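Local coordinates for protein fructokinase (Xylella fastidiosa Temecula1, PDB 3LJS) that probably phosphorylates fructose with ATP as a fructokinase of the PfkB carbohydrate kinase family, at residues V56-G60 against A113-F117; S137-T141 against F169-P175; F165-F169 against L184-L188. All blocks are in the same frame, centred on the assembly; numbering follows the deposited sequence.

Contact 1: V56-G60 against A113-F117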
loop_
_atom_site.group_PDB
_atom_site.type_symbol
_atom_site.label_atom_id
_atom_site.label_comp_id
_atom_site.label_asym_id
_atom_site.label_seq_id
_atom_site.Cartn_x
_atom_site.Cartn_y
_atom_site.Cartn_z
ATOM N N VAL B 56 18.894 5.285 -11.256
ATOM C CA VAL B 56 18.887 3.899 -11.703
ATOM C C VAL B 56 18.156 3.048 -10.671
ATOM O O VAL B 56 18.525 3.006 -9.497
ATOM C CB VAL B 56 20.328 3.372 -11.898
ATOM C CG1 VAL B 56 20.311 1.876 -12.224
ATOM C CG2 VAL B 56 20.997 4.143 -13.037
ATOM N N GLY B 57 17.100 2.385 -11.120
ATOM C CA GLY B 57 16.314 1.559 -10.230
ATOM C C GLY B 57 15.075 1.068 -10.946
ATOM O O GLY B 57 14.851 1.390 -12.119
HETATM N N MSE B 58 14.258 0.302 -10.233
HETATM C CA MSE B 58 13.053 -0.252 -10.820
HETATM C C MSE B 58 11.795 0.383 -10.248
HETATM O O MSE B 58 11.661 0.527 -9.036
HETATM C CB MSE B 58 13.032 -1.767 -10.594
HETATM C CG MSE B 58 11.880 -2.489 -11.266
HETATM SE SE MSE B 58 12.186 -4.403 -11.262
HETATM C CE MSE B 58 12.918 -4.571 -13.049
ATOM N N LEU B 59 10.888 0.770 -11.140
ATOM C CA LEU B 59 9.613 1.372 -10.764
ATOM C C LEU B 59 8.501 0.414 -11.186
ATOM O O LEU B 59 8.629 -0.291 -12.187
ATOM C CB LEU B 59 9.410 2.707 -11.487
ATOM C CG LEU B 59 10.479 3.788 -11.323
ATOM C CD1 LEU B 59 10.024 5.071 -12.009
ATOM C CD2 LEU B 59 10.731 4.034 -9.854
ATOM N N GLY B 60 7.410 0.388 -10.430
ATOM C CA GLY B 60 6.314 -0.493 -10.786
ATOM C C GLY B 60 5.588 0.014 -12.020
ATOM O O GLY B 60 5.729 1.182 -12.399
ATOM N N ALA B 113 8.360 -3.114 -6.094
ATOM C CA ALA B 113 9.038 -3.041 -7.376
ATOM C C ALA B 113 10.538 -2.762 -7.302
ATOM O O ALA B 113 11.327 -3.431 -7.976
ATOM C CB ALA B 113 8.364 -1.992 -8.251
ATOM N N ASP B 114 10.937 -1.788 -6.486
ATOM C CA ASP B 114 12.353 -1.423 -6.399
ATOM C C ASP B 114 13.265 -2.561 -5.939
ATOM O O ASP B 114 14.461 -2.569 -6.244
ATOM C CB ASP B 114 12.546 -0.194 -5.492
ATOM C CG ASP B 114 12.450 -0.528 -4.017
ATOM O OD1 ASP B 114 11.326 -0.538 -3.460
ATOM O OD2 ASP B 114 13.508 -0.786 -3.406
ATOM N N LEU B 115 12.697 -3.522 -5.215
ATOM C CA LEU B 115 13.458 -4.670 -4.717
ATOM C C LEU B 115 13.786 -5.698 -5.802
ATOM O O LEU B 115 14.602 -6.592 -5.586
ATOM C CB LEU B 115 12.669 -5.389 -3.617
ATOM C CG LEU B 115 12.843 -5.085 -2.125
ATOM C CD1 LEU B 115 13.944 -4.083 -1.887
ATOM C CD2 LEU B 115 11.523 -4.602 -1.572
ATOM N N LEU B 116 13.154 -5.570 -6.964
ATOM C CA LEU B 116 13.353 -6.531 -8.046
ATOM C C LEU B 116 14.401 -6.166 -9.091
ATOM O O LEU B 116 14.566 -6.875 -10.085
ATOM C CB LEU B 116 12.009 -6.811 -8.727
ATOM C CG LEU B 116 11.137 -7.967 -8.206
ATOM C CD1 LEU B 116 11.468 -8.328 -6.778
ATOM C CD2 LEU B 116 9.676 -7.578 -8.350
ATOM N N PHE B 117 15.109 -5.063 -8.877
ATOM C CA PHE B 117 16.155 -4.660 -9.811
ATOM C C PHE B 117 17.260 -5.714 -9.699
ATOM O O PHE B 117 17.647 -6.094 -8.598
ATOM C CB PHE B 117 16.715 -3.286 -9.422
ATOM C CG PHE B 117 17.625 -2.681 -10.458
ATOM C CD1 PHE B 117 17.163 -1.678 -11.309
ATOM C CD2 PHE B 117 18.947 -3.108 -10.583
ATOM C CE1 PHE B 117 18.005 -1.105 -12.269
ATOM C CE2 PHE B 117 19.796 -2.543 -11.540
ATOM C CZ PHE B 117 19.324 -1.539 -12.383
HETATM O O HOH W 1 15.351 -0.416 -7.714
#

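Contact 2: S137-T141 against F169-P175. With PO4 (phosphate ion), chain C.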
loop_
_atom_site.group_PDB
_atom_site.type_symbol
_atom_site.label_atom_id
_atom_site.label_comp_id
_atom_site.label_asym_id
_atom_site.label_seq_id
_atom_site.Cartn_x
_atom_site.Cartn_y
_atom_site.Cartn_z
ATOM N N SER B 137 21.390 2.205 2.302
ATOM C CA SER B 137 21.185 0.838 2.792
ATOM C C SER B 137 19.805 0.227 2.550
ATOM O O SER B 137 19.621 -0.977 2.737
ATOM C CB SER B 137 21.521 0.741 4.289
ATOM O OG SER B 137 20.542 1.389 5.081
ATOM N N ASN B 138 18.835 1.031 2.130
ATOM C CA ASN B 138 17.502 0.486 1.893
ATOM C C ASN B 138 17.486 -0.520 0.754
ATOM O O ASN B 138 16.622 -1.396 0.708
ATOM C CB ASN B 138 16.502 1.611 1.636
ATOM C CG ASN B 138 16.314 2.485 2.855
ATOM O OD1 ASN B 138 16.107 1.981 3.963
ATOM N ND2 ASN B 138 16.395 3.802 2.665
ATOM N N SER B 139 18.448 -0.410 -0.155
ATOM C CA SER B 139 18.533 -1.358 -1.263
ATOM C C SER B 139 19.394 -2.555 -0.846
ATOM O O SER B 139 20.008 -3.220 -1.682
ATOM C CB SER B 139 19.118 -0.687 -2.514
ATOM O OG SER B 139 20.435 -0.220 -2.287
HETATM N N MSE B 140 19.429 -2.822 0.458
HETATM C CA MSE B 140 20.185 -3.948 1.006
HETATM C C MSE B 140 19.317 -4.742 1.986
HETATM O O MSE B 140 19.819 -5.595 2.719
HETATM C CB MSE B 140 21.427 -3.452 1.758
HETATM C CG MSE B 140 22.453 -2.733 0.900
HETATM SE SE MSE B 140 23.933 -2.031 1.966
HETATM C CE MSE B 140 24.862 -1.117 0.524
ATOM N N THR B 141 18.016 -4.462 1.991
ATOM C CA THR B 141 17.092 -5.112 2.918
ATOM C C THR B 141 16.864 -6.618 2.734
ATOM O O THR B 141 16.305 -7.270 3.614
ATOM C CB THR B 141 15.740 -4.364 2.936
ATOM O OG1 THR B 141 15.275 -4.177 1.597
ATOM C CG2 THR B 141 15.911 -3.005 3.594
ATOM N N PHE B 169 20.154 4.195 7.521
ATOM C CA PHE B 169 19.650 2.972 8.136
ATOM C C PHE B 169 18.243 3.096 8.727
ATOM O O PHE B 169 17.992 3.915 9.609
ATOM C CB PHE B 169 20.640 2.512 9.212
ATOM C CG PHE B 169 20.354 1.147 9.770
ATOM C CD1 PHE B 169 19.900 0.120 8.949
ATOM C CD2 PHE B 169 20.574 0.879 11.120
ATOM C CE1 PHE B 169 19.667 -1.159 9.466
ATOM C CE2 PHE B 169 20.346 -0.394 11.648
ATOM C CZ PHE B 169 19.892 -1.414 10.822
ATOM N N ARG B 170 17.334 2.265 8.227
ATOM C CA ARG B 170 15.950 2.248 8.689
ATOM C C ARG B 170 15.601 0.808 9.071
ATOM O O ARG B 170 15.106 0.035 8.245
ATOM C CB ARG B 170 15.026 2.744 7.579
ATOM C CG ARG B 170 15.328 4.167 7.122
ATOM C CD ARG B 170 14.997 5.185 8.204
ATOM N NE ARG B 170 15.255 6.556 7.767
ATOM C CZ ARG B 170 16.446 7.150 7.797
ATOM N NH1 ARG B 170 17.508 6.498 8.253
ATOM N NH2 ARG B 170 16.574 8.399 7.367
ATOM N N PRO B 171 15.866 0.432 10.334
ATOM C CA PRO B 171 15.619 -0.898 10.903
ATOM C C PRO B 171 14.257 -1.511 10.574
ATOM O O PRO B 171 14.153 -2.719 10.373
ATOM C CB PRO B 171 15.795 -0.668 12.401
ATOM C CG PRO B 171 16.832 0.400 12.453
ATOM C CD PRO B 171 16.370 1.354 11.370
HETATM N N MSE B 172 13.222 -0.679 10.521
HETATM C CA MSE B 172 11.870 -1.154 10.225
HETATM C C MSE B 172 11.746 -1.913 8.913
HETATM O O MSE B 172 10.928 -2.826 8.794
HETATM C CB MSE B 172 10.886 0.014 10.188
HETATM C CG MSE B 172 10.504 0.574 11.538
HETATM SE SE MSE B 172 9.155 1.950 11.332
HETATM C CE MSE B 172 7.805 0.897 10.431
ATOM N N LEU B 173 12.550 -1.528 7.927
ATOM C CA LEU B 173 12.506 -2.152 6.611
ATOM C C LEU B 173 13.241 -3.484 6.484
ATOM O O LEU B 173 13.172 -4.136 5.440
ATOM C CB LEU B 173 13.048 -1.174 5.567
ATOM C CG LEU B 173 12.199 0.071 5.311
ATOM C CD1 LEU B 173 12.937 1.019 4.373
ATOM C CD2 LEU B 173 10.867 -0.351 4.706
ATOM N N TRP B 174 13.943 -3.887 7.538
ATOM C CA TRP B 174 14.692 -5.139 7.513
ATOM C C TRP B 174 13.912 -6.298 8.136
ATOM O O TRP B 174 13.127 -6.099 9.059
ATOM C CB TRP B 174 16.025 -4.958 8.241
ATOM C CG TRP B 174 16.964 -4.005 7.548
ATOM C CD1 TRP B 174 16.830 -2.646 7.439
ATOM C CD2 TRP B 174 18.173 -4.345 6.863
ATOM N NE1 TRP B 174 17.885 -2.122 6.727
ATOM C CE2 TRP B 174 18.722 -3.143 6.360
ATOM C CE3 TRP B 174 18.844 -5.553 6.620
ATOM C CZ2 TRP B 174 19.917 -3.111 5.633
ATOM C CZ3 TRP B 174 20.034 -5.521 5.895
ATOM C CH2 TRP B 174 20.555 -4.305 5.410
ATOM N N PRO B 175 14.124 -7.530 7.636
ATOM C CA PRO B 175 13.427 -8.713 8.156
ATOM C C PRO B 175 13.623 -8.903 9.651
ATOM O O PRO B 175 14.709 -8.675 10.185
ATOM C CB PRO B 175 14.035 -9.858 7.348
ATOM C CG PRO B 175 14.387 -9.204 6.054
ATOM C CD PRO B 175 14.998 -7.899 6.510
HETATM P P PO4 C . 15.266 10.030 3.879
HETATM O O1 PO4 C . 14.728 11.245 4.544
HETATM O O2 PO4 C . 16.747 10.121 3.804
HETATM O O3 PO4 C . 14.883 8.826 4.664
HETATM O O4 PO4 C . 14.706 9.927 2.507
HETATM O O HOH W 2 17.925 0.739 5.781
#

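Contact 3: F165-F169 against L184-L188. With PO4 (phosphate ion), chain C.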
loop_
_atom_site.group_PDB
_atom_site.type_symbol
_atom_site.label_atom_id
_atom_site.label_comp_id
_atom_site.label_asym_id
_atom_site.label_seq_id
_atom_site.Cartn_x
_atom_site.Cartn_y
_atom_site.Cartn_z
ATOM N N PHE B 165 28.177 6.425 -0.262
ATOM C CA PHE B 165 27.244 5.594 0.483
ATOM C C PHE B 165 26.703 6.336 1.709
ATOM O O PHE B 165 27.448 6.656 2.633
ATOM C CB PHE B 165 27.954 4.289 0.893
ATOM C CG PHE B 165 27.082 3.309 1.643
ATOM C CD1 PHE B 165 25.773 3.063 1.245
ATOM C CD2 PHE B 165 27.595 2.590 2.724
ATOM C CE1 PHE B 165 24.985 2.114 1.910
ATOM C CE2 PHE B 165 26.817 1.640 3.395
ATOM C CZ PHE B 165 25.512 1.401 2.987
ATOM N N ASP B 166 25.409 6.637 1.690
ATOM C CA ASP B 166 24.755 7.309 2.813
ATOM C C ASP B 166 23.972 6.180 3.483
ATOM O O ASP B 166 22.974 5.708 2.938
ATOM C CB ASP B 166 23.804 8.401 2.305
ATOM C CG ASP B 166 23.127 9.171 3.434
ATOM O OD1 ASP B 166 22.320 10.076 3.130
ATOM O OD2 ASP B 166 23.394 8.879 4.621
ATOM N N LEU B 167 24.436 5.740 4.648
ATOM C CA LEU B 167 23.803 4.625 5.349
ATOM C C LEU B 167 22.286 4.721 5.315
ATOM O O LEU B 167 21.613 3.837 4.773
ATOM C CB LEU B 167 24.303 4.546 6.795
ATOM C CG LEU B 167 24.395 3.119 7.351
ATOM C CD1 LEU B 167 25.365 2.314 6.505
ATOM C CD2 LEU B 167 24.859 3.138 8.797
ATOM N N ASN B 168 21.743 5.789 5.891
ATOM C CA ASN B 168 20.301 5.981 5.887
ATOM C C ASN B 168 19.621 4.713 6.420
ATOM O O ASN B 168 18.641 4.224 5.853
ATOM C CB ASN B 168 19.850 6.263 4.454
ATOM C CG ASN B 168 18.584 7.072 4.394
ATOM O OD1 ASN B 168 17.495 6.536 4.166
ATOM N ND2 ASN B 168 18.711 8.377 4.609
ATOM N N PHE B 169 20.154 4.195 7.521
ATOM C CA PHE B 169 19.650 2.972 8.136
ATOM C C PHE B 169 18.243 3.096 8.727
ATOM O O PHE B 169 17.992 3.915 9.609
ATOM C CB PHE B 169 20.640 2.512 9.212
ATOM C CG PHE B 169 20.354 1.147 9.770
ATOM C CD1 PHE B 169 19.900 0.120 8.949
ATOM C CD2 PHE B 169 20.574 0.879 11.120
ATOM C CE1 PHE B 169 19.667 -1.159 9.466
ATOM C CE2 PHE B 169 20.346 -0.394 11.648
ATOM C CZ PHE B 169 19.892 -1.414 10.822
ATOM N N LEU B 184 25.764 -3.900 6.070
ATOM C CA LEU B 184 26.129 -2.510 6.269
ATOM C C LEU B 184 27.647 -2.353 6.213
ATOM O O LEU B 184 28.153 -1.462 5.534
ATOM C CB LEU B 184 25.585 -1.997 7.606
ATOM C CG LEU B 184 24.054 -2.027 7.718
ATOM C CD1 LEU B 184 23.617 -1.509 9.084
ATOM C CD2 LEU B 184 23.446 -1.179 6.604
ATOM N N TRP B 185 28.377 -3.217 6.916
ATOM C CA TRP B 185 29.838 -3.135 6.904
ATOM C C TRP B 185 30.401 -3.397 5.511
ATOM O O TRP B 185 31.385 -2.779 5.113
ATOM C CB TRP B 185 30.465 -4.123 7.898
ATOM C CG TRP B 185 30.509 -3.620 9.314
ATOM C CD1 TRP B 185 29.840 -4.135 10.391
ATOM C CD2 TRP B 185 31.254 -2.498 9.803
ATOM N NE1 TRP B 185 30.123 -3.402 11.520
ATOM C CE2 TRP B 185 30.988 -2.394 11.189
ATOM C CE3 TRP B 185 32.121 -1.573 9.208
ATOM C CZ2 TRP B 185 31.559 -1.398 11.988
ATOM C CZ3 TRP B 185 32.690 -0.581 10.004
ATOM C CH2 TRP B 185 32.405 -0.503 11.381
ATOM N N LYS B 186 29.788 -4.315 4.772
ATOM C CA LYS B 186 30.268 -4.610 3.430
ATOM C C LYS B 186 30.088 -3.395 2.526
ATOM O O LYS B 186 30.988 -3.039 1.759
ATOM C CB LYS B 186 29.531 -5.807 2.831
ATOM C CG LYS B 186 30.035 -6.165 1.444
ATOM C CD LYS B 186 29.617 -7.562 1.032
ATOM C CE LYS B 186 30.226 -7.940 -0.314
ATOM N NZ LYS B 186 29.892 -9.344 -0.691
ATOM N N GLY B 187 28.924 -2.762 2.613
ATOM C CA GLY B 187 28.679 -1.585 1.801
ATOM C C GLY B 187 29.689 -0.508 2.158
ATOM O O GLY B 187 30.263 0.148 1.280
ATOM N N LEU B 188 29.917 -0.344 3.458
ATOM C CA LEU B 188 30.861 0.646 3.965
ATOM C C LEU B 188 32.285 0.420 3.471
ATOM O O LEU B 188 33.027 1.377 3.250
ATOM C CB LEU B 188 30.845 0.645 5.498
ATOM C CG LEU B 188 29.589 1.253 6.131
ATOM C CD1 LEU B 188 29.531 0.921 7.625
ATOM C CD2 LEU B 188 29.610 2.763 5.913
HETATM P P PO4 C . 15.266 10.030 3.879
HETATM O O1 PO4 C . 14.728 11.245 4.544
HETATM O O2 PO4 C . 16.747 10.121 3.804
HETATM O O3 PO4 C . 14.883 8.826 4.664
HETATM O O4 PO4 C . 14.706 9.927 2.507
#

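Contact 1: V56-G60 against A113-F117
Met58 and Leu116 cross at a slant, the selenium SE of Met58 (a selenomethionine in this crystal) lying 3.5 Å from Leu116 CB. With CG anti to the backbone N (chi1 -175°), the Met58 side chain runs past the carbonyl of Ala113, whose O is 3.5 Å from Met58 CG; that same oxygen accepts the backbone N-H of Leu116, closing a turn. Phe117 extends back along the strand: its edge meets the backbone N of Met58, 3.7 Å from CD1 and near the ring plane, and its CZ touches Val56 CG1 at 3.6 Å. Ala113 CB packs on the backbone, 3.4 Å from Gly60 N. Polar contact is indirect. One water accepts the N-H of Met58 (2.8 Å from N) and also lies close to Asp114 O, while Asp114 CA makes a C-H...O contact with Met58 O at 3.4 Å. The Asp114 carboxylate leads away from the strand to a salt bridge with Arg109. Strand 53-60, running between strands 6-10 and 82-85 of the main sheet, thus receives the loop that follows strand 103-108; beyond it, Phe117 meets Phe10 edge-to-face and rests on Val148 of helix 143-158.

Contact 2: S137-T141 against F169-P175
Thr141 CG2 stands over one face of the Trp174 indole, a CH-pi contact 3.9 Å from the centroid of the five-membered ring and 11° off its normal, while the edge of Phe169 meets the opposite face, CE1 3.4 Å above it and offset toward the rim, a T-shaped pair. Arg170 O and a water sit at the indole edge, in plane. The Phe169 ring carries Pro171 CG on one face, and Ser137 OG approaches its edge, 4.1 Å from CD1. The edge water is gripped by four bonds: it accepts from Trp174 NE1 and Arg170 N and donates to Ser137 OG and Asn138 OD1. Ser137 OG is also bonded to Leu167 O, and Asn138 ND2 to Glu12. These loops leave the C-terminal ends of the adjacent parallel strands 130-136 and 162-166 of the ribokinase-like fold, the rim where this family places its active site. Arg170 contacts ATP in a crystal structure of this protein. Its chain bends at chi2 (-68°), and NH1 returns to Phe169 O (3.0 Å), which lies in the guanidinium plane although the nitrogen is above the carbonyl plane. Arg170 NH2 makes a weak bond, 3.2 Å, to O3 of a phosphate probably from the crystallisation liquor.

Contact 3: F165-F169 against L184-L188
Leu184 divides its two methyls between Leu167 and Phe169. From CB the chain turns to place CG beside the backbone N (chi1 -62°), and at CG it forks: CD2 meets Leu167 CD1 at 4.0 Å, whereas CD1 stands over the centre of the Phe169 ring, a CH-pi contact 4.0 Å from the centroid and 9° off the normal. Both side chains cross that of Leu184 at about a right angle. One turn on, Leu188 puts CG in the plane of the Phe165 ring, at its edge, and its CD2 lies 3.8 Å from Phe165 CD2. The same ring reaches the helix backbone: CE2 is 3.7 Å from Leu188 N, and CD2 is 3.8 Å from the carbonyl carbon of Gly187; a CB built on that glycine would lie a tight 3.1 Å from Phe165 CE2. Beyond the strand end, Asn168 points to the phosphate instead, ND2 donating to its O2 at 2.7 Å with an N-H...O angle of 154°. The packing joins strand 162-166 to helix 181-189 within a beta-alpha-beta unit completed by strand 193-197, which bonds to Phe165 and Leu167 through its backbone; Leu188 continues onto Leu204 of helix 198-207 and Leu219 of helix 212-220.

From the N terminus, contact 1 is the first to close: it brings 113-117 back to strand 53-60 after a loop holding helix 63-75, strand 82-85 and strands 92-97 and 103-108 of the four-stranded sheet. It is complete before contact 2 opens, so the two are in series, yet they touch where Leu115 CD1 lies 3.7 Å from Thr141 OG1. Contact 2 spans helix 143-158 and strand 162-166. Contact 3 opens inside that span and closes beyond it, so the pair cross, sharing Phe169 and meeting again at Met140 CE and Phe165 CE1, 3.5 Å apart. Contact 1 thus joins the loop after strand 103-108 to the main sheet, contact 2 joins the loops after strands 130-136 and 162-166, and contact 3 lays helix 181-189 on strand 162-166.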